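Local coordinates for protein REP-associated tyrosine transposase (Escherichia coli, PDB 4ER8) that binds repeated extragenic palindrome (REP) sequences and, as a transposase with single-stranded DNA endonuclease activity, cleaves and recombines the mosaic elements that contain them, at residues Tyr117-Lys122 against Ala159-Ile164; Trp99-Arg104 against Arg110-Tyr115. One frame throughout, in Å; residues are numbered along the deposited sequence.

From the N terminus the chain first lays down strands 13-19, 49-55 and 59-65, then adds strand 99-102 at the edge of the sheet, next to strand 13-19. Interaction 2 closes the short connection from that edge strand through the first turn of helix 106-122, bringing 99-104 up to 110-115. Interaction 1 follows in series: the end of the same helix, 117-122, meets 159-164 of the C-terminal tail across a long, mostly irregular excursion. The two closures neither nest nor cross, but helix 106-122 serves both. They also touch: Tyr115 OH probably hydrogen-bonds Glu161 OE2, and Gly160 CA packs 3.6 Å from Trp99 CG, bringing metal site and DNA-binding edge together.

Interaction 1: Tyr117-Lys122 against Ala159-Ile164; sequences YINPVK and AGERII. With NI (nickel (II) ion), chain C; nucleotides of chain B.
The backbones at Asn119 and Glu161 stay well apart, their CA atoms 10.5 Å from each other, so side chains and a nickel ion span the gap. Residues 117-122 form the end of helix 106-122, kinked around Pro120, whose nitrogen has no hydrogen to give to the preceding turn. Residues 159-164 are irregular, and Gly160 adopts a positive-phi conformation in which a CB would press on the preceding carbonyl. The side chains of Asn119 and Glu161 advance from opposite directions. Asn119 OD1 binds nickel at 2.2 Å, while the Glu161 carboxylate grips it with both oxygens, OE1 at 2.3 Å and OE2 at 2.1 Å. A bend at chi2 (-83°) turns this carboxylate to the ion. Amide and carboxylate lie nearly coplanar, 21° apart, which lets Asn119 ND2 also donate to Glu161 OE2 at 3.3 Å. The N-H...O angle of 149° makes this bond moderately bent; OE2 lies close to the amide plane and is approached almost end-on. The bond would help fix the amide's rotation and keep OD1 on the metal. OE2 has a further partner in Tyr115. Lys122 passes alongside with CD 4.4 Å from Glu161 OE2, its amino group turned to Thr155 and Asp156. On the DNA side, Gly160 O accepts from N2 of DG4 of chain B at 2.8 Å and from N6 of DA3 of chain B, and Glu161 O accepts from N1 of DG4 at 2.6 Å. Together with His59, His61 and His123, Asn119 and Glu161 complete the metal site of an HUH nuclease.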
# COMPACT_ATOMS: atom_id res chain seq x y z
N TYR A 117 2.57 -5.66 -7.05
CA TYR A 117 3.78 -5.52 -7.84
C TYR A 117 3.50 -5.21 -9.32
O TYR A 117 4.32 -4.57 -9.97
CB TYR A 117 4.74 -6.72 -7.68
CG TYR A 117 5.19 -6.92 -6.23
CD1 TYR A 117 5.29 -8.21 -5.66
CD2 TYR A 117 5.48 -5.82 -5.41
CE1 TYR A 117 5.68 -8.37 -4.31
CE2 TYR A 117 5.87 -5.98 -4.09
CZ TYR A 117 5.95 -7.25 -3.54
OH TYR A 117 6.33 -7.37 -2.21
N ILE A 118 2.36 -5.64 -9.84
CA ILE A 118 1.96 -5.31 -11.20
C ILE A 118 1.47 -3.88 -11.35
O ILE A 118 1.40 -3.33 -12.45
CB ILE A 118 0.85 -6.23 -11.69
CG1 ILE A 118 1.46 -7.54 -12.17
CG2 ILE A 118 0.08 -5.63 -12.83
CD1 ILE A 118 0.45 -8.70 -12.09
N ASN A 119 1.11 -3.27 -10.24
CA ASN A 119 0.39 -2.02 -10.32
C ASN A 119 1.12 -0.94 -11.15
O ASN A 119 0.52 -0.29 -12.02
CB ASN A 119 0.08 -1.53 -8.93
CG ASN A 119 -1.22 -0.86 -8.88
OD1 ASN A 119 -1.36 0.19 -8.25
ND2 ASN A 119 -2.20 -1.45 -9.55
N PRO A 120 2.43 -0.75 -10.90
CA PRO A 120 3.12 0.33 -11.63
C PRO A 120 2.90 0.19 -13.13
O PRO A 120 2.94 1.19 -13.88
CB PRO A 120 4.57 0.13 -11.27
CG PRO A 120 4.50 -0.42 -9.83
CD PRO A 120 3.26 -1.32 -9.81
N VAL A 121 2.63 -1.04 -13.55
CA VAL A 121 2.49 -1.34 -14.98
C VAL A 121 1.07 -1.06 -15.37
O VAL A 121 0.84 -0.36 -16.33
CB VAL A 121 2.91 -2.80 -15.32
CG1 VAL A 121 2.40 -3.26 -16.69
CG2 VAL A 121 4.38 -2.94 -15.24
N LYS A 122 0.11 -1.58 -14.62
CA LYS A 122 -1.30 -1.19 -14.85
C LYS A 122 -1.48 0.33 -14.95
O LYS A 122 -2.29 0.80 -15.71
CB LYS A 122 -2.20 -1.76 -13.74
CG LYS A 122 -3.66 -1.32 -13.78
CD LYS A 122 -4.41 -1.65 -12.47
CE LYS A 122 -5.92 -1.45 -12.61
NZ LYS A 122 -6.62 -2.38 -13.58
N ALA A 159 -10.58 -2.54 -5.93
CA ALA A 159 -9.36 -2.57 -5.13
C ALA A 159 -9.05 -1.19 -4.52
O ALA A 159 -7.90 -0.91 -4.15
CB ALA A 159 -8.22 -3.00 -6.01
N GLY A 160 -10.04 -0.32 -4.46
CA GLY A 160 -9.86 0.99 -3.91
C GLY A 160 -9.26 2.04 -4.82
O GLY A 160 -9.13 3.20 -4.41
N GLU A 161 -8.88 1.67 -6.05
CA GLU A 161 -8.35 2.69 -7.00
C GLU A 161 -9.30 3.89 -7.20
O GLU A 161 -10.54 3.77 -7.15
CB GLU A 161 -7.98 2.10 -8.36
CG GLU A 161 -7.04 0.87 -8.34
CD GLU A 161 -5.57 1.19 -8.22
OE1 GLU A 161 -5.19 2.33 -7.89
OE2 GLU A 161 -4.75 0.27 -8.47
N ARG A 162 -8.69 5.06 -7.42
CA ARG A 162 -9.43 6.26 -7.80
C ARG A 162 -10.20 6.02 -9.10
O ARG A 162 -9.75 5.26 -9.97
CB ARG A 162 -8.52 7.48 -7.88
CG ARG A 162 -7.78 7.65 -9.14
CD ARG A 162 -6.46 8.43 -8.92
NE ARG A 162 -6.68 9.65 -8.18
CZ ARG A 162 -5.80 10.21 -7.36
NH1 ARG A 162 -4.61 9.66 -7.16
NH2 ARG A 162 -6.13 11.32 -6.73
N ILE A 163 -11.39 6.61 -9.18
CA ILE A 163 -12.24 6.58 -10.37
C ILE A 163 -11.45 7.09 -11.58
O ILE A 163 -10.82 8.15 -11.50
CB ILE A 163 -13.55 7.43 -10.16
CG1 ILE A 163 -13.28 8.71 -9.35
CG2 ILE A 163 -14.59 6.65 -9.35
CD1 ILE A 163 -12.16 9.75 -9.92
N ILE A 164 -11.45 6.32 -12.68
CA ILE A 164 -10.78 6.77 -13.92
C ILE A 164 -11.74 7.62 -14.73
O ILE A 164 -12.69 7.12 -15.34
CB ILE A 164 -10.11 5.61 -14.80
CG1 ILE A 164 -11.08 4.43 -15.07
CG2 ILE A 164 -8.79 5.11 -14.18
CD1 ILE A 164 -10.79 3.65 -16.39
NI NI C . -3.09 1.48 -8.06
P DG B 4 -18.34 7.20 -0.69
OP1 DG B 4 -18.95 7.72 0.55
OP2 DG B 4 -19.11 6.91 -1.91
O5' DG B 4 -17.23 8.29 -1.06
C5' DG B 4 -16.24 8.68 -0.15
C4' DG B 4 -15.12 9.32 -0.95
O4' DG B 4 -14.63 8.30 -1.86
C3' DG B 4 -15.49 10.51 -1.84
O3' DG B 4 -14.37 11.33 -1.96
C2' DG B 4 -15.76 9.85 -3.20
C1' DG B 4 -14.64 8.82 -3.20
N9 DG B 4 -14.81 7.68 -4.12
C8 DG B 4 -15.96 7.23 -4.72
N7 DG B 4 -15.81 6.17 -5.46
C5 DG B 4 -14.46 5.89 -5.35
C6 DG B 4 -13.68 4.83 -5.93
O6 DG B 4 -14.09 3.92 -6.69
N1 DG B 4 -12.32 4.86 -5.56
C2 DG B 4 -11.80 5.78 -4.71
N2 DG B 4 -10.49 5.69 -4.49
N3 DG B 4 -12.51 6.78 -4.17
C4 DG B 4 -13.83 6.78 -4.52
P DA B 3 -19.24 1.70 0.33
OP1 DA B 3 -19.22 2.62 1.47
OP2 DA B 3 -20.58 1.41 -0.17
O5' DA B 3 -18.31 2.01 -0.93
C5' DA B 3 -16.93 2.27 -0.80
C4' DA B 3 -16.73 3.69 -0.27
O4' DA B 3 -15.32 3.95 -0.07
C3' DA B 3 -17.24 4.84 -1.11
O3' DA B 3 -17.52 5.85 -0.23
C2' DA B 3 -16.01 5.19 -1.93
C1' DA B 3 -14.90 5.01 -0.89
N9 DA B 3 -13.56 4.58 -1.30
C8 DA B 3 -13.21 3.72 -2.31
N7 DA B 3 -11.91 3.53 -2.39
C5 DA B 3 -11.38 4.32 -1.38
C6 DA B 3 -10.05 4.56 -0.95
N6 DA B 3 -8.92 4.01 -1.49
N1 DA B 3 -9.92 5.38 0.11
C2 DA B 3 -11.01 5.92 0.65
N3 DA B 3 -12.28 5.78 0.31
C4 DA B 3 -12.39 4.95 -0.71

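Interaction 2: Trp99-Arg104 against Arg110-Tyr115; sequences WEHAIR and RHHVDY. With nucleotides of chain B.
His101 and His112 carry the aromatic part of the contact: their ring planes are 19° from parallel, but the centroids are 5.1 Å apart, so the rings are slid past one another with little overlap. The nearest approach is His101 CD2 to His112 NE2, 3.8 Å. The aliphatic part is slight, Ile103 CD1 resting 4.3 Å from His112 CB.

Hydrogen bonds run to the DNA and to Asp108 in the first turn of helix 106-122. With CG anti to the backbone nitrogen (chi1 164°), His101 turns ND1 to O4 of DT2 of chain B, to which it donates at 2.7 Å; the base meets the ring at its edge. His101 NE2 bonds the Asp108 carboxylate, a second-shell contact that would steady the ring and probably favours a protonated imidazole. The backbone O of Glu100 accepts from N3 of DT2 at 2.8 Å. The Glu100 carboxylate reads DG1 of chain B with two nearly straight bonds, OE1 to N1 at 2.8 Å and OE2 to N2 at 2.7 Å, while Ala102 N donates to O6 of DG1 at 2.9 Å. The thymine of DT2 also lies over one face of the Trp99 indole, its N3 above the ring and displaced toward the rim. A leucine at His101 would probably leave O4 of DT2 and the Asp108 carboxylate without their imidazole partner.

His112, whose ND1 bonds Asp108 O, projects from helix 106-122 among Phe15, Ile63 and Phe157. The helix thus packs against edge strand 99-102, its neighbour 13-19 and strand 59-65.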
# COMPACT_ATOMS: atom_id res chain seq x y z
N TRP A 99 -9.14 2.28 1.62
CA TRP A 99 -9.80 1.04 1.28
C TRP A 99 -9.15 -0.11 2.03
O TRP A 99 -7.93 -0.19 2.07
CB TRP A 99 -9.73 0.82 -0.23
CG TRP A 99 -10.17 -0.56 -0.68
CD1 TRP A 99 -9.38 -1.66 -0.90
CD2 TRP A 99 -11.51 -0.96 -0.97
NE1 TRP A 99 -10.14 -2.72 -1.31
CE2 TRP A 99 -11.46 -2.33 -1.34
CE3 TRP A 99 -12.74 -0.30 -0.96
CZ2 TRP A 99 -12.61 -3.05 -1.70
CZ3 TRP A 99 -13.90 -1.03 -1.29
CH2 TRP A 99 -13.82 -2.38 -1.66
N GLU A 100 -9.97 -0.99 2.60
CA GLU A 100 -9.51 -2.14 3.40
C GLU A 100 -10.17 -3.41 2.94
O GLU A 100 -11.42 -3.46 2.78
CB GLU A 100 -9.85 -1.97 4.87
CG GLU A 100 -9.75 -3.32 5.72
CD GLU A 100 -11.08 -4.08 5.81
OE1 GLU A 100 -11.18 -5.26 5.37
OE2 GLU A 100 -12.05 -3.47 6.29
N HIS A 101 -9.37 -4.45 2.77
CA HIS A 101 -9.94 -5.74 2.46
C HIS A 101 -9.18 -6.86 3.15
O HIS A 101 -7.93 -6.98 3.03
CB HIS A 101 -10.02 -5.97 0.95
CG HIS A 101 -10.22 -7.42 0.58
ND1 HIS A 101 -11.47 -8.01 0.56
CD2 HIS A 101 -9.34 -8.39 0.24
CE1 HIS A 101 -11.34 -9.28 0.23
NE2 HIS A 101 -10.06 -9.53 0.01
N ALA A 102 -9.94 -7.66 3.88
CA ALA A 102 -9.41 -8.75 4.67
C ALA A 102 -9.07 -9.96 3.80
O ALA A 102 -9.97 -10.49 3.09
CB ALA A 102 -10.41 -9.13 5.68
N ILE A 103 -7.81 -10.42 3.89
CA ILE A 103 -7.40 -11.63 3.19
C ILE A 103 -7.52 -12.90 4.02
O ILE A 103 -6.76 -13.12 4.96
CB ILE A 103 -5.99 -11.52 2.69
CG1 ILE A 103 -5.94 -10.48 1.60
CG2 ILE A 103 -5.52 -12.87 2.16
CD1 ILE A 103 -4.63 -9.91 1.43
N ARG A 104 -8.45 -13.77 3.62
CA ARG A 104 -8.81 -14.96 4.38
C ARG A 104 -8.11 -16.27 3.94
O ARG A 104 -8.20 -17.25 4.68
CB ARG A 104 -10.34 -15.15 4.32
CG ARG A 104 -11.19 -14.07 5.03
CD ARG A 104 -11.18 -12.62 4.33
NE ARG A 104 -12.09 -12.39 3.17
CZ ARG A 104 -11.84 -12.73 1.89
NH1 ARG A 104 -10.68 -13.33 1.52
NH2 ARG A 104 -12.75 -12.46 0.96
N ARG A 110 -1.88 -14.10 -2.63
CA ARG A 110 -1.08 -13.99 -3.84
C ARG A 110 -1.70 -13.09 -4.92
O ARG A 110 -0.96 -12.33 -5.54
CB ARG A 110 -0.78 -15.36 -4.42
CG ARG A 110 0.23 -16.11 -3.62
CD ARG A 110 -0.05 -17.59 -3.78
NE ARG A 110 0.84 -18.46 -3.00
CZ ARG A 110 1.06 -19.74 -3.31
NH1 ARG A 110 0.46 -20.26 -4.37
NH2 ARG A 110 1.88 -20.47 -2.59
N HIS A 111 -3.01 -13.15 -5.16
CA HIS A 111 -3.59 -12.27 -6.19
C HIS A 111 -3.31 -10.84 -5.77
O HIS A 111 -3.01 -9.97 -6.60
CB HIS A 111 -5.10 -12.47 -6.45
CG HIS A 111 -5.43 -13.74 -7.18
ND1 HIS A 111 -6.68 -14.34 -7.13
CD2 HIS A 111 -4.66 -14.55 -7.97
CE1 HIS A 111 -6.67 -15.44 -7.87
NE2 HIS A 111 -5.46 -15.60 -8.37
N HIS A 112 -3.41 -10.59 -4.47
CA HIS A 112 -3.21 -9.24 -4.02
C HIS A 112 -1.74 -8.88 -3.97
O HIS A 112 -1.42 -7.73 -4.22
CB HIS A 112 -3.92 -8.95 -2.70
CG HIS A 112 -5.38 -8.76 -2.84
ND1 HIS A 112 -6.28 -9.81 -2.87
CD2 HIS A 112 -6.13 -7.63 -2.90
CE1 HIS A 112 -7.51 -9.34 -2.99
NE2 HIS A 112 -7.44 -8.02 -3.00
N VAL A 113 -0.83 -9.82 -3.70
CA VAL A 113 0.59 -9.42 -3.74
C VAL A 113 0.98 -9.09 -5.20
O VAL A 113 1.64 -8.09 -5.46
CB VAL A 113 1.59 -10.47 -3.17
CG1 VAL A 113 3.00 -10.02 -3.45
CG2 VAL A 113 1.44 -10.76 -1.65
N ASP A 114 0.55 -9.93 -6.14
CA ASP A 114 0.82 -9.78 -7.54
C ASP A 114 0.26 -8.41 -7.95
O ASP A 114 0.96 -7.58 -8.59
CB ASP A 114 0.06 -10.83 -8.35
CG ASP A 114 0.63 -12.26 -8.21
OD1 ASP A 114 1.71 -12.54 -7.63
OD2 ASP A 114 -0.06 -13.14 -8.75
N TYR A 115 -0.99 -8.18 -7.57
CA TYR A 115 -1.67 -6.96 -7.92
C TYR A 115 -0.81 -5.79 -7.48
O TYR A 115 -0.71 -4.76 -8.17
CB TYR A 115 -2.99 -6.85 -7.20
CG TYR A 115 -3.76 -5.66 -7.69
CD1 TYR A 115 -4.74 -5.79 -8.69
CD2 TYR A 115 -3.52 -4.38 -7.19
CE1 TYR A 115 -5.47 -4.69 -9.13
CE2 TYR A 115 -4.26 -3.26 -7.63
CZ TYR A 115 -5.23 -3.43 -8.60
OH TYR A 115 -5.91 -2.33 -9.07
P DT B 2 -20.32 -5.08 -0.77
OP1 DT B 2 -21.57 -4.58 -1.40
OP2 DT B 2 -19.26 -5.63 -1.64
O5' DT B 2 -19.73 -3.85 0.04
C5' DT B 2 -20.54 -2.85 0.61
C4' DT B 2 -19.54 -1.84 1.18
O4' DT B 2 -18.43 -2.61 1.73
C3' DT B 2 -18.93 -0.87 0.17
O3' DT B 2 -18.66 0.30 0.83
C2' DT B 2 -17.59 -1.52 -0.10
C1' DT B 2 -17.21 -2.11 1.25
N1 DT B 2 -16.13 -3.15 1.17
C2 DT B 2 -14.93 -2.94 1.83
O2 DT B 2 -14.68 -1.98 2.52
N3 DT B 2 -13.98 -3.93 1.69
C4 DT B 2 -14.07 -5.08 0.94
O4 DT B 2 -13.12 -5.89 0.86
C5 DT B 2 -15.33 -5.25 0.25
C7 DT B 2 -15.55 -6.51 -0.59
C6 DT B 2 -16.29 -4.29 0.41
O5' DG B 1 -19.51 -9.91 1.08
C5' DG B 1 -20.69 -9.12 1.38
C4' DG B 1 -20.40 -7.82 2.11
O4' DG B 1 -19.43 -8.03 3.21
C3' DG B 1 -19.76 -6.75 1.23
O3' DG B 1 -20.71 -6.14 0.39
C2' DG B 1 -19.24 -5.83 2.34
C1' DG B 1 -18.71 -6.83 3.38
N9 DG B 1 -17.35 -7.27 3.20
C8 DG B 1 -16.98 -8.44 2.55
N7 DG B 1 -15.66 -8.59 2.53
C5 DG B 1 -15.13 -7.51 3.23
C6 DG B 1 -13.79 -7.19 3.55
O6 DG B 1 -12.78 -7.86 3.23
N1 DG B 1 -13.65 -5.99 4.28
C2 DG B 1 -14.75 -5.24 4.64
N2 DG B 1 -14.47 -4.12 5.31
N3 DG B 1 -16.03 -5.53 4.35
C4 DG B 1 -16.16 -6.67 3.64
P DA B 3 -19.24 1.70 0.33
OP1 DA B 3 -19.22 2.62 1.47
OP2 DA B 3 -20.58 1.41 -0.17
O5' DA B 3 -18.31 2.01 -0.93
C5' DA B 3 -16.93 2.27 -0.80
C4' DA B 3 -16.73 3.69 -0.27
O4' DA B 3 -15.32 3.95 -0.07
C3' DA B 3 -17.24 4.84 -1.11
O3' DA B 3 -17.52 5.85 -0.23
C2' DA B 3 -16.01 5.19 -1.93
C1' DA B 3 -14.90 5.01 -0.89
N9 DA B 3 -13.56 4.58 -1.30
C8 DA B 3 -13.21 3.72 -2.31
N7 DA B 3 -11.91 3.53 -2.39
C5 DA B 3 -11.38 4.32 -1.38
C6 DA B 3 -10.05 4.56 -0.95
N6 DA B 3 -8.92 4.01 -1.49
N1 DA B 3 -9.92 5.38 0.11
C2 DA B 3 -11.01 5.92 0.65
N3 DA B 3 -12.28 5.78 0.31
C4 DA B 3 -12.39 4.95 -0.71